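Local coordinates for protein putative dihydrodipicolinate synthase (Thermus thermophilus, PDB 2PCQ) that belongs to the dihydrodipicolinate synthetase family, as a putative synthase, and is built as a TIM barrel with further helices at its C-terminal end and assembled from four chains, at residues R268-P271 against V272-L276; L241-A244 against L245-L248. All coordinates share one frame; numbering follows the deposited sequence.

How the contacts relate
Both contacts belong to the helical part that follows the eight-stranded parallel barrel in the chain. Contact 2 comes first, in the last two turns of the long helix 216-247; contact 1 follows in helix 266-278, the next helix and the last of the chain. Their centres are about 12 Å apart, on the same side of the chain's centre, and they touch: Phe269 and Leu273 of contact 1 pack on Ala244 of contact 2, while Leu270 and Glu274 meet His247. Contact 2, at about 17 Å from the chain's centre, is buried; contact 1, at about 22 Å, lies further out; helix 266-278 packs against the last turns of helix 216-247 through these four residues.

Contact 1 of 2, residues R268-P271 against V272-L276; sequences RFLP and VLEGL
The ring of Phe269 is the flat group here, and Leu273, one turn on, meets it obliquely at CE2: Leu273 CB lies 4.1 Å from Phe269 CE2, and Leu273 CD2 is almost as near. The ring gets there because CG is anti to the backbone N (chi1 -163°), which swings it beside its own carbonyl carbon and onward along the helix. Leu229 and Ala244 of helix 216-247 and Leu199 from a loop also pack on it. One residue further on, Leu270 and Glu274 run alongside each other, pointing the same way, with Leu270 CD1 4.0 Å from Glu274 CG; both also touch His247.

These pairs lie on the C-terminal helix 266-278, which packs against the long helix 216-247 that follows the TIM barrel. Proline interrupts its ladder of bonds, since the N of Pro271 has no hydrogen to give to the turn before, and the helix kinks there. The bonds that span the proline are nonetheless made. Leu273 N donates to Phe269 O at 2.9 Å, and Val272 N adds a second, weak bond to the same oxygen. Glu274 N reaches Leu270 O at 2.8 Å, with an N-H...O angle of 174°. The bond from Gly275 N to Pro271 O, 2.9 Å long, is more bent, at 145°. On the flank of the helix the CG2 branch of Val272 rests 3.6 Å from Arg268 O, while Leu273 also packs against Val282 near the chain's end.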
loop_
_atom_site.group_PDB
_atom_site.type_symbol
_atom_site.label_atom_id
_atom_site.label_comp_id
_atom_site.label_asym_id
_atom_site.label_seq_id
_atom_site.Cartn_x
_atom_site.Cartn_y
_atom_site.Cartn_z
ATOM N N ARG A 268 23.226 -7.927 15.775
ATOM C CA ARG A 268 22.266 -9.018 15.904
ATOM C C ARG A 268 22.647 -10.188 15.000
ATOM O O ARG A 268 22.431 -11.346 15.345
ATOM C CB ARG A 268 20.861 -8.542 15.527
ATOM C CG ARG A 268 20.234 -7.569 16.510
ATOM C CD ARG A 268 18.944 -6.989 15.945
ATOM N NE ARG A 268 17.963 -8.023 15.633
ATOM C CZ ARG A 268 16.816 -7.795 14.998
ATOM N NH1 ARG A 268 16.510 -6.566 14.604
ATOM N NH2 ARG A 268 15.975 -8.793 14.759
ATOM N N PHE A 269 23.219 -9.877 13.844
ATOM C CA PHE A 269 23.596 -10.908 12.884
ATOM C C PHE A 269 24.846 -11.697 13.264
ATOM O O PHE A 269 24.896 -12.908 13.064
ATOM C CB PHE A 269 23.810 -10.277 11.508
ATOM C CG PHE A 269 23.807 -11.266 10.381
ATOM C CD1 PHE A 269 22.624 -11.884 9.986
ATOM C CD2 PHE A 269 24.980 -11.566 9.700
ATOM C CE1 PHE A 269 22.610 -12.784 8.925
ATOM C CE2 PHE A 269 24.977 -12.464 8.638
ATOM C CZ PHE A 269 23.787 -13.074 8.248
ATOM N N LEU A 270 25.852 -11.010 13.799
ATOM C CA LEU A 270 27.116 -11.644 14.174
ATOM C C LEU A 270 26.954 -12.982 14.898
ATOM O O LEU A 270 27.449 -14.005 14.428
ATOM C CB LEU A 270 27.961 -10.678 15.019
ATOM C CG LEU A 270 29.322 -11.166 15.538
ATOM C CD1 LEU A 270 30.211 -11.594 14.377
ATOM C CD2 LEU A 270 29.987 -10.047 16.335
ATOM N N PRO A 271 26.251 -12.999 16.043
ATOM C CA PRO A 271 26.081 -14.268 16.759
ATOM C C PRO A 271 25.343 -15.340 15.958
ATOM O O PRO A 271 25.602 -16.533 16.124
ATOM C CB PRO A 271 25.331 -13.856 18.028
ATOM C CG PRO A 271 24.569 -12.642 17.598
ATOM C CD PRO A 271 25.583 -11.900 16.762
ATOM N N VAL A 272 24.423 -14.919 15.096
ATOM C CA VAL A 272 23.685 -15.873 14.279
ATOM C C VAL A 272 24.649 -16.538 13.301
ATOM O O VAL A 272 24.660 -17.761 13.161
ATOM C CB VAL A 272 22.544 -15.182 13.488
ATOM C CG1 VAL A 272 21.932 -16.161 12.495
ATOM C CG2 VAL A 272 21.469 -14.690 14.451
ATOM N N LEU A 273 25.465 -15.728 12.634
ATOM C CA LEU A 273 26.435 -16.238 11.673
ATOM C C LEU A 273 27.482 -17.114 12.360
ATOM O O LEU A 273 27.775 -18.219 11.901
ATOM C CB LEU A 273 27.128 -15.077 10.958
ATOM C CG LEU A 273 28.177 -15.444 9.906
ATOM C CD1 LEU A 273 27.548 -16.344 8.851
ATOM C CD2 LEU A 273 28.729 -14.174 9.268
ATOM N N GLU A 274 28.049 -16.614 13.457
ATOM C CA GLU A 274 29.058 -17.365 14.198
ATOM C C GLU A 274 28.507 -18.691 14.708
ATOM O O GLU A 274 29.218 -19.692 14.744
ATOM C CB GLU A 274 29.586 -16.540 15.376
ATOM C CG GLU A 274 30.612 -15.491 14.985
ATOM C CD GLU A 274 31.791 -16.090 14.235
ATOM O OE1 GLU A 274 32.347 -17.106 14.704
ATOM O OE2 GLU A 274 32.166 -15.545 13.176
ATOM N N GLY A 275 27.237 -18.691 15.103
ATOM C CA GLY A 275 26.615 -19.907 15.596
ATOM C C GLY A 275 26.566 -20.976 14.520
ATOM O O GLY A 275 26.909 -22.135 14.764
ATOM N N LEU A 276 26.133 -20.591 13.324
ATOM C CA LEU A 276 26.059 -21.530 12.214
ATOM C C LEU A 276 27.458 -21.969 11.813
ATOM O O LEU A 276 27.670 -23.116 11.419
ATOM C CB LEU A 276 25.356 -20.891 11.011
ATOM C CG LEU A 276 23.837 -20.744 11.122
ATOM C CD1 LEU A 276 23.295 -19.978 9.923
ATOM C CD2 LEU A 276 23.203 -22.125 11.202
#

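Contact 2 of 2, residues L241-A244 against L245-L248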
loop_
_atom_site.group_PDB
_atom_site.type_symbol
_atom_site.label_atom_id
_atom_site.label_comp_id
_atom_site.label_asym_id
_atom_site.label_seq_id
_atom_site.Cartn_x
_atom_site.Cartn_y
_atom_site.Cartn_z
ATOM N N LEU A 241 24.924 -8.288 3.789
ATOM C CA LEU A 241 25.507 -9.394 3.034
ATOM C C LEU A 241 27.006 -9.196 2.831
ATOM O O LEU A 241 27.800 -10.103 3.076
ATOM C CB LEU A 241 24.825 -9.523 1.666
ATOM C CG LEU A 241 25.439 -10.551 0.710
ATOM C CD1 LEU A 241 25.405 -11.929 1.360
ATOM C CD2 LEU A 241 24.679 -10.553 -0.614
ATOM N N LYS A 242 27.394 -8.008 2.379
ATOM C CA LYS A 242 28.801 -7.726 2.144
ATOM C C LYS A 242 29.615 -7.711 3.432
ATOM O O LYS A 242 30.735 -8.220 3.467
ATOM C CB LYS A 242 28.960 -6.403 1.392
ATOM C CG LYS A 242 28.612 -6.512 -0.090
ATOM C CD LYS A 242 28.989 -5.248 -0.853
ATOM C CE LYS A 242 28.932 -5.487 -2.350
ATOM N NZ LYS A 242 29.357 -4.287 -3.123
ATOM N N GLN A 243 29.057 -7.137 4.492
ATOM C CA GLN A 243 29.768 -7.090 5.761
ATOM C C GLN A 243 30.003 -8.506 6.286
ATOM O O GLN A 243 31.050 -8.796 6.865
ATOM C CB GLN A 243 28.987 -6.264 6.786
ATOM C CG GLN A 243 29.638 -6.238 8.168
ATOM C CD GLN A 243 29.029 -5.194 9.082
ATOM O OE1 GLN A 243 27.837 -4.896 8.997
ATOM N NE2 GLN A 243 29.845 -4.641 9.973
ATOM N N ALA A 244 29.032 -9.388 6.069
ATOM C CA ALA A 244 29.142 -10.776 6.513
ATOM C C ALA A 244 30.239 -11.487 5.726
ATOM O O ALA A 244 31.059 -12.210 6.293
ATOM C CB ALA A 244 27.814 -11.496 6.320
ATOM N N LEU A 245 30.253 -11.287 4.414
ATOM C CA LEU A 245 31.269 -11.918 3.590
ATOM C C LEU A 245 32.656 -11.402 3.963
ATOM O O LEU A 245 33.599 -12.184 4.044
ATOM C CB LEU A 245 30.981 -11.680 2.106
ATOM C CG LEU A 245 29.813 -12.509 1.564
ATOM C CD1 LEU A 245 29.385 -11.984 0.203
ATOM C CD2 LEU A 245 30.228 -13.971 1.472
ATOM N N ARG A 246 32.784 -10.095 4.196
ATOM C CA ARG A 246 34.081 -9.537 4.579
ATOM C C ARG A 246 34.504 -10.150 5.910
ATOM O O ARG A 246 35.666 -10.501 6.103
ATOM C CB ARG A 246 34.023 -8.009 4.720
ATOM C CG ARG A 246 33.775 -7.244 3.414
ATOM C CD ARG A 246 34.208 -5.779 3.530
ATOM N NE ARG A 246 33.557 -5.084 4.638
ATOM C CZ ARG A 246 32.300 -4.650 4.622
ATOM N NH1 ARG A 246 31.541 -4.834 3.546
ATOM N NH2 ARG A 246 31.797 -4.038 5.685
ATOM N N HIS A 247 33.549 -10.294 6.822
ATOM C CA HIS A 247 33.827 -10.871 8.132
ATOM C C HIS A 247 34.373 -12.293 8.014
ATOM O O HIS A 247 35.227 -12.703 8.801
ATOM C CB HIS A 247 32.559 -10.865 8.986
ATOM C CG HIS A 247 32.727 -11.521 10.320
ATOM N ND1 HIS A 247 32.422 -12.846 10.544
ATOM C CD2 HIS A 247 33.182 -11.036 11.499
ATOM C CE1 HIS A 247 32.679 -13.149 11.803
ATOM N NE2 HIS A 247 33.141 -12.067 12.405
ATOM N N LEU A 248 33.880 -13.037 7.029
ATOM C CA LEU A 248 34.322 -14.406 6.797
ATOM C C LEU A 248 35.611 -14.444 5.979
ATOM O O LEU A 248 36.084 -15.513 5.607
ATOM C CB LEU A 248 33.232 -15.201 6.071
ATOM C CG LEU A 248 31.920 -15.394 6.835
ATOM C CD1 LEU A 248 30.908 -16.078 5.936
ATOM C CD2 LEU A 248 32.176 -16.221 8.092
#
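Arg246 folds its guanidinium back over the preceding turn, so that CA of Gln243 sits over one face, 3.3 Å above the plane and offset toward the rim. A bend at chi3 (-56°) helps to lay the group there and brings the two terminal nitrogens against neighbouring methylenes: NH1 is 3.7 Å from Lys242 CB, and NH2 is 3.8 Å from Gln243 CB. The Gln243 side chain crosses that of Arg246 obliquely, with amide and guanidinium planes only 20° apart. Lower on the same chain, Arg246 CG lies 3.2 Å from Lys242 O, the carbonyl oxygen that accepts the backbone bond from Arg246 N at 2.9 Å; the CG approach is a close packing contact.

Round the helix, Leu241 and Leu245 lie side by side and point the same way, their CD1 methyls 4.1 Å apart. All this occupies the last turns of helix 216-247, the long helix after the TIM barrel. The final rung is the 3.0 Å bond from Leu248 N to Ala244 O, given by a residue already beyond the helical geometry.

The polar ends of Lys242, Gln243 and Arg246 have partners elsewhere in the chain. Lys242 NZ forms a salt bridge with Glu43 and bonds to the carbonyls of Thr8 and Tyr254, Gln243 OE1 accepts from Ser263 N, and in this crystal Arg246 NE bonds a glycerol, probably from the crystallisation liquor. Arg246 NH1 and NH2 bind the carbonyls of Gly253 and Ala261, which should hold the guanidinium against the helix and tether the 253-263 region to it.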